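Long-range contacts in protein SMG-7 (Caenorhabditis elegans, PDB 3ZHE), which pairs with SMG-5 in a heterodimer of 14-3-3-like domains that is required for efficient nonsense-mediated mRNA decay: residues B[209-214]-B[226-231]; B[234-239]-B[274-279]. All coordinates share one frame; numbering follows the deposited sequence.

Contact 1: B[209-214]-B[226-231]; sequences KNFANR and YLSCLG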
loop_
_atom_site.group_PDB
_atom_site.type_symbol
_atom_site.label_atom_id
_atom_site.label_comp_id
_atom_site.label_asym_id
_atom_site.label_seq_id
_atom_site.Cartn_x
_atom_site.Cartn_y
_atom_site.Cartn_z
ATOM N N LYS B 209 -15.574 19.820 -31.415
ATOM C CA LYS B 209 -15.112 20.383 -32.679
ATOM C C LYS B 209 -14.649 19.300 -33.649
ATOM O O LYS B 209 -14.830 19.421 -34.862
ATOM C CB LYS B 209 -13.974 21.376 -32.433
ATOM N N ASN B 210 -14.064 18.238 -33.104
ATOM C CA ASN B 210 -13.518 17.161 -33.920
ATOM C C ASN B 210 -14.579 16.183 -34.419
ATOM O O ASN B 210 -14.266 15.241 -35.146
ATOM C CB ASN B 210 -12.432 16.408 -33.147
ATOM N N PHE B 211 -15.832 16.408 -34.036
ATOM C CA PHE B 211 -16.898 15.482 -34.407
ATOM C C PHE B 211 -18.122 16.158 -35.026
ATOM O O PHE B 211 -18.865 15.532 -35.785
ATOM C CB PHE B 211 -17.307 14.627 -33.203
ATOM C CG PHE B 211 -16.386 13.466 -32.942
ATOM C CD1 PHE B 211 -15.248 13.625 -32.169
ATOM C CD2 PHE B 211 -16.657 12.216 -33.474
ATOM C CE1 PHE B 211 -14.399 12.559 -31.929
ATOM C CE2 PHE B 211 -15.812 11.147 -33.236
ATOM C CZ PHE B 211 -14.681 11.320 -32.465
ATOM N N ALA B 212 -18.318 17.434 -34.711
ATOM C CA ALA B 212 -19.493 18.170 -35.168
ATOM C C ALA B 212 -19.591 18.256 -36.691
ATOM O O ALA B 212 -20.686 18.372 -37.243
ATOM C CB ALA B 212 -19.513 19.565 -34.556
ATOM N N ASN B 213 -18.447 18.191 -37.364
ATOM C CA ASN B 213 -18.408 18.337 -38.815
ATOM C C ASN B 213 -18.088 17.038 -39.550
ATOM O O ASN B 213 -17.320 17.033 -40.512
ATOM C CB ASN B 213 -17.412 19.429 -39.212
ATOM C CG ASN B 213 -17.825 20.802 -38.716
ATOM O OD1 ASN B 213 -18.994 21.177 -38.792
ATOM N ND2 ASN B 213 -16.863 21.557 -38.199
ATOM N N ARG B 214 -18.676 15.940 -39.091
ATOM C CA ARG B 214 -18.528 14.662 -39.775
ATOM C C ARG B 214 -19.782 14.348 -40.583
ATOM O O ARG B 214 -20.894 14.675 -40.171
ATOM C CB ARG B 214 -18.241 13.539 -38.776
ATOM C CG ARG B 214 -16.914 13.679 -38.045
ATOM C CD ARG B 214 -16.487 12.359 -37.420
ATOM N NE ARG B 214 -15.179 12.455 -36.779
ATOM C CZ ARG B 214 -14.481 11.412 -36.343
ATOM N NH1 ARG B 214 -14.962 10.183 -36.482
ATOM N NH2 ARG B 214 -13.298 11.594 -35.771
ATOM N N TYR B 226 -23.078 9.242 -31.910
ATOM C CA TYR B 226 -23.468 9.985 -30.714
ATOM C C TYR B 226 -22.590 11.211 -30.524
ATOM O O TYR B 226 -23.077 12.282 -30.165
ATOM C CB TYR B 226 -23.404 9.113 -29.458
ATOM C CG TYR B 226 -23.499 9.922 -28.179
ATOM C CD1 TYR B 226 -24.724 10.387 -27.715
ATOM C CD2 TYR B 226 -22.360 10.235 -27.444
ATOM C CE1 TYR B 226 -24.814 11.133 -26.553
ATOM C CE2 TYR B 226 -22.441 10.982 -26.281
ATOM C CZ TYR B 226 -23.670 11.428 -25.841
ATOM O OH TYR B 226 -23.758 12.170 -24.685
ATOM N N LEU B 227 -21.292 11.047 -30.758
ATOM C CA LEU B 227 -20.348 12.147 -30.599
ATOM C C LEU B 227 -20.629 13.288 -31.572
ATOM O O LEU B 227 -20.722 14.447 -31.166
ATOM C CB LEU B 227 -18.906 11.655 -30.745
ATOM C CG LEU B 227 -18.298 11.049 -29.481
ATOM C CD1 LEU B 227 -16.829 10.736 -29.689
ATOM C CD2 LEU B 227 -18.488 11.994 -28.305
ATOM N N SER B 228 -20.770 12.952 -32.851
ATOM C CA SER B 228 -21.068 13.943 -33.879
ATOM C C SER B 228 -22.392 14.656 -33.617
ATOM O O SER B 228 -22.496 15.868 -33.799
ATOM C CB SER B 228 -21.085 13.296 -35.267
ATOM O OG SER B 228 -19.772 12.984 -35.703
ATOM N N CYS B 229 -23.401 13.905 -33.183
ATOM C CA CYS B 229 -24.715 14.497 -32.937
ATOM C C CYS B 229 -24.741 15.394 -31.697
ATOM O O CYS B 229 -25.335 16.472 -31.720
ATOM C CB CYS B 229 -25.796 13.417 -32.862
ATOM S SG CYS B 229 -26.118 12.609 -34.450
ATOM N N LEU B 230 -24.092 14.947 -30.626
ATOM C CA LEU B 230 -23.956 15.757 -29.421
ATOM C C LEU B 230 -23.199 17.037 -29.751
ATOM O O LEU B 230 -23.534 18.122 -29.265
ATOM C CB LEU B 230 -23.213 14.982 -28.332
ATOM C CG LEU B 230 -22.971 15.734 -27.023
ATOM C CD1 LEU B 230 -24.288 15.986 -26.309
ATOM C CD2 LEU B 230 -21.999 14.980 -26.124
ATOM N N GLY B 231 -22.176 16.894 -30.590
ATOM C CA GLY B 231 -21.395 18.023 -31.053
ATOM C C GLY B 231 -22.232 19.004 -31.849
ATOM O O GLY B 231 -22.076 20.216 -31.709
#

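Contact 2: B[234-239]-B[274-279]; sequences HFLLEI and TELEQR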
loop_
_atom_site.group_PDB
_atom_site.type_symbol
_atom_site.label_atom_id
_atom_site.label_comp_id
_atom_site.label_asym_id
_atom_site.label_seq_id
_atom_site.Cartn_x
_atom_site.Cartn_y
_atom_site.Cartn_z
ATOM N N HIS B 234 -24.386 20.925 -29.410
ATOM C CA HIS B 234 -23.622 21.933 -28.678
ATOM C C HIS B 234 -23.403 23.215 -29.479
ATOM O O HIS B 234 -23.552 24.318 -28.953
ATOM C CB HIS B 234 -22.269 21.360 -28.253
ATOM C CG HIS B 234 -21.518 22.231 -27.294
ATOM N ND1 HIS B 234 -21.537 22.024 -25.932
ATOM C CD2 HIS B 234 -20.728 23.312 -27.500
ATOM C CE1 HIS B 234 -20.789 22.939 -25.340
ATOM N NE2 HIS B 234 -20.288 23.732 -26.269
ATOM N N PHE B 235 -23.044 23.067 -30.751
ATOM C CA PHE B 235 -22.734 24.219 -31.593
ATOM C C PHE B 235 -23.949 24.738 -32.354
ATOM O O PHE B 235 -23.807 25.498 -33.314
ATOM C CB PHE B 235 -21.610 23.886 -32.577
ATOM C CG PHE B 235 -20.271 23.705 -31.928
ATOM C CD1 PHE B 235 -19.561 24.797 -31.457
ATOM C CD2 PHE B 235 -19.715 22.444 -31.796
ATOM C CE1 PHE B 235 -18.324 24.635 -30.861
ATOM C CE2 PHE B 235 -18.479 22.275 -31.203
ATOM C CZ PHE B 235 -17.783 23.372 -30.734
ATOM N N LEU B 236 -25.136 24.321 -31.918
ATOM C CA LEU B 236 -26.392 24.778 -32.509
ATOM C C LEU B 236 -26.460 24.529 -34.014
ATOM O O LEU B 236 -26.908 25.386 -34.775
ATOM C CB LEU B 236 -26.622 26.263 -32.205
ATOM C CG LEU B 236 -26.800 26.640 -30.732
ATOM C CD1 LEU B 236 -26.848 28.151 -30.560
ATOM C CD2 LEU B 236 -28.055 25.994 -30.166
ATOM N N LEU B 237 -26.010 23.351 -34.437
ATOM C CA LEU B 237 -26.030 22.987 -35.849
ATOM C C LEU B 237 -27.175 22.027 -36.151
ATOM O O LEU B 237 -27.630 21.291 -35.275
ATOM C CB LEU B 237 -24.698 22.359 -36.260
ATOM C CG LEU B 237 -23.449 23.193 -35.967
ATOM C CD1 LEU B 237 -22.197 22.494 -36.479
ATOM C CD2 LEU B 237 -23.580 24.582 -36.569
ATOM N N GLU B 238 -27.636 22.040 -37.398
ATOM C CA GLU B 238 -28.742 21.188 -37.816
ATOM C C GLU B 238 -28.286 19.745 -38.013
ATOM O O GLU B 238 -27.339 19.481 -38.753
ATOM C CB GLU B 238 -29.365 21.725 -39.109
ATOM C CG GLU B 238 -30.556 20.923 -39.617
ATOM C CD GLU B 238 -31.154 21.510 -40.882
ATOM O OE1 GLU B 238 -30.617 22.523 -41.378
ATOM O OE2 GLU B 238 -32.160 20.962 -41.381
ATOM N N ILE B 239 -28.960 18.815 -37.341
ATOM C CA ILE B 239 -28.656 17.397 -37.488
ATOM C C ILE B 239 -29.298 16.849 -38.759
ATOM O O ILE B 239 -30.524 16.769 -38.857
ATOM C CB ILE B 239 -29.119 16.586 -36.261
ATOM C CG1 ILE B 239 -28.435 17.108 -34.995
ATOM C CG2 ILE B 239 -28.825 15.107 -36.456
ATOM C CD1 ILE B 239 -28.750 16.305 -33.750
ATOM N N THR B 274 -33.859 30.460 -27.441
ATOM C CA THR B 274 -33.419 31.152 -28.647
ATOM C C THR B 274 -34.047 30.440 -29.844
ATOM O O THR B 274 -34.706 29.414 -29.681
ATOM C CB THR B 274 -31.876 31.156 -28.783
ATOM O OG1 THR B 274 -31.273 31.232 -27.485
ATOM C CG2 THR B 274 -31.403 32.339 -29.621
ATOM N N GLU B 275 -33.854 30.985 -31.040
ATOM C CA GLU B 275 -34.383 30.373 -32.255
ATOM C C GLU B 275 -33.677 29.055 -32.569
ATOM O O GLU B 275 -34.244 28.174 -33.215
ATOM C CB GLU B 275 -34.248 31.331 -33.441
ATOM N N LEU B 276 -32.438 28.931 -32.106
ATOM C CA LEU B 276 -31.634 27.739 -32.358
ATOM C C LEU B 276 -31.616 26.830 -31.133
ATOM O O LEU B 276 -31.659 25.598 -31.249
ATOM C CB LEU B 276 -30.207 28.140 -32.735
ATOM C CG LEU B 276 -30.042 28.965 -34.013
ATOM C CD1 LEU B 276 -28.619 29.486 -34.136
ATOM C CD2 LEU B 276 -30.419 28.141 -35.237
ATOM N N GLU B 277 -31.553 27.451 -29.958
ATOM C CA GLU B 277 -31.578 26.723 -28.695
ATOM C C GLU B 277 -32.824 25.851 -28.582
ATOM O O GLU B 277 -32.769 24.755 -28.029
ATOM C CB GLU B 277 -31.494 27.685 -27.507
ATOM C CG GLU B 277 -30.104 28.247 -27.263
ATOM C CD GLU B 277 -29.985 28.955 -25.929
ATOM O OE1 GLU B 277 -30.747 29.916 -25.690
ATOM O OE2 GLU B 277 -29.132 28.546 -25.115
ATOM N N GLN B 278 -33.938 26.339 -29.118
ATOM C CA GLN B 278 -35.179 25.574 -29.136
ATOM C C GLN B 278 -35.006 24.279 -29.924
ATOM O O GLN B 278 -35.391 23.198 -29.465
ATOM C CB GLN B 278 -36.309 26.409 -29.740
ATOM N N ARG B 279 -34.417 24.399 -31.111
ATOM C CA ARG B 279 -34.171 23.254 -31.978
ATOM C C ARG B 279 -33.257 22.238 -31.300
ATOM O O ARG B 279 -33.543 21.034 -31.285
ATOM C CB ARG B 279 -33.548 23.718 -33.295
ATOM C CG ARG B 279 -33.268 22.601 -34.278
ATOM C CD ARG B 279 -32.620 23.134 -35.543
ATOM N NE ARG B 279 -31.325 23.753 -35.277
ATOM C CZ ARG B 279 -30.547 24.285 -36.213
ATOM N NH1 ARG B 279 -30.933 24.275 -37.481
ATOM N NH2 ARG B 279 -29.382 24.827 -35.883
#

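Contact 1: B[209-214]-B[226-231]
Phe211 and Ala212, in a type I beta turn running from Phe211 to Arg214, lie against one side of the helix through 226-231, with the CA atoms of Phe211 and Ser228 4.5 Å apart. One polar bond joins the two: Ser228 OG donates to the carbonyl oxygen of Phe211 at 2.7 Å, meeting the C=O at 131° and tilted 29° from the carbonyl plane. The Ser228 torsion, with OG beside its own backbone N (chi1 -73°), turns the hydroxyl to this oxygen, and Ser228 CA adds a CA-H...O contact. The same oxygen takes a weak bond from Arg214 N, which closes the turn, so turn and helix share one buried acceptor. The Phe211 ring is sandwiched. Over one face comes the methyl of Leu227, CD1 lying 3.7 Å from the ring centroid in a CH-pi contact, while Leu227 CB touches the ring at CD2. Against the opposite face lies the guanidinium of Arg214, whose NH2 is 3.5 Å above the ring plane. A weak bond from Arg214 NE to Asn210 O helps set that layer. An alanine in place of Phe211 would probably open a gap beside Leu227 and leave the Arg214 guanidinium without the ring it lies on, free to turn. Farther along the helix, Ala212 CB rests 3.9 Å from Gly231 C, where the glycine lets the turn come close. The turn belongs to the loop between helices 200-209 and 222-234; Phe211 and Leu227 both reach Asn180 of helix 180-191, while Tyr226 and Leu230 pack on helix 257-270.

Contact 2: B[234-239]-B[274-279]
Leu236 and Leu276 make the apolar part of the contact, their side chains crossing at a slant. Both methyls of Leu236 touch Leu276 CB, CD2 at 4.0 Å, and CD2 also rests on the backbone, 3.8 Å from Glu277 N. Leu270 of helix 257-270 touches Leu236 as well. The polar part is carried by Arg279. Its chain leaves the helix extended, CG anti to the backbone N, then bends at chi3 (62°), which lays the guanidinium across the loop. Glu238 N lies 3.4 Å above one face of this flat group, toward its rim; Leu236 O sits at its edge, in plane, 2.8 Å from Arg279 NH2. A loose attraction between opposite charges probably adds to this: Glu238 OE1 is 4.3 Å from Arg279 NH1, too far for a salt bridge, although Glu238 CB comes within 3.4 Å of that same nitrogen. Helix 222-234 ends in a Schellman motif, with Leu236 (positive phi) as its C-prime residue, which presents Leu236 to residues 276-279. The loop just after that helix thus meets the first turn of helix 277-304 and the residue before it, in an all-helical region consistent with the TPR-like Est1 family.

How the contacts relate
From the N terminus, helix 200-209 leads into contact 1, which closes the short loop back onto helix 222-234. That helix runs on and ends at 234-239, where contact 2 opens; its longer excursion takes in helices 243-253 and 257-270 before returning at the start of helix 277-304. The two contacts therefore follow in series, neither enclosing nor crossing the other, with centres about 14 Å apart. They touch directly: Phe235 CD2 packs on Ala212 CB at 4.0 Å, and Ile239 lies against the backbone of Cys229. Arg232, between them, bonds to both Ala212 O and Glu238 O, so helix 222-234 ties together both loops.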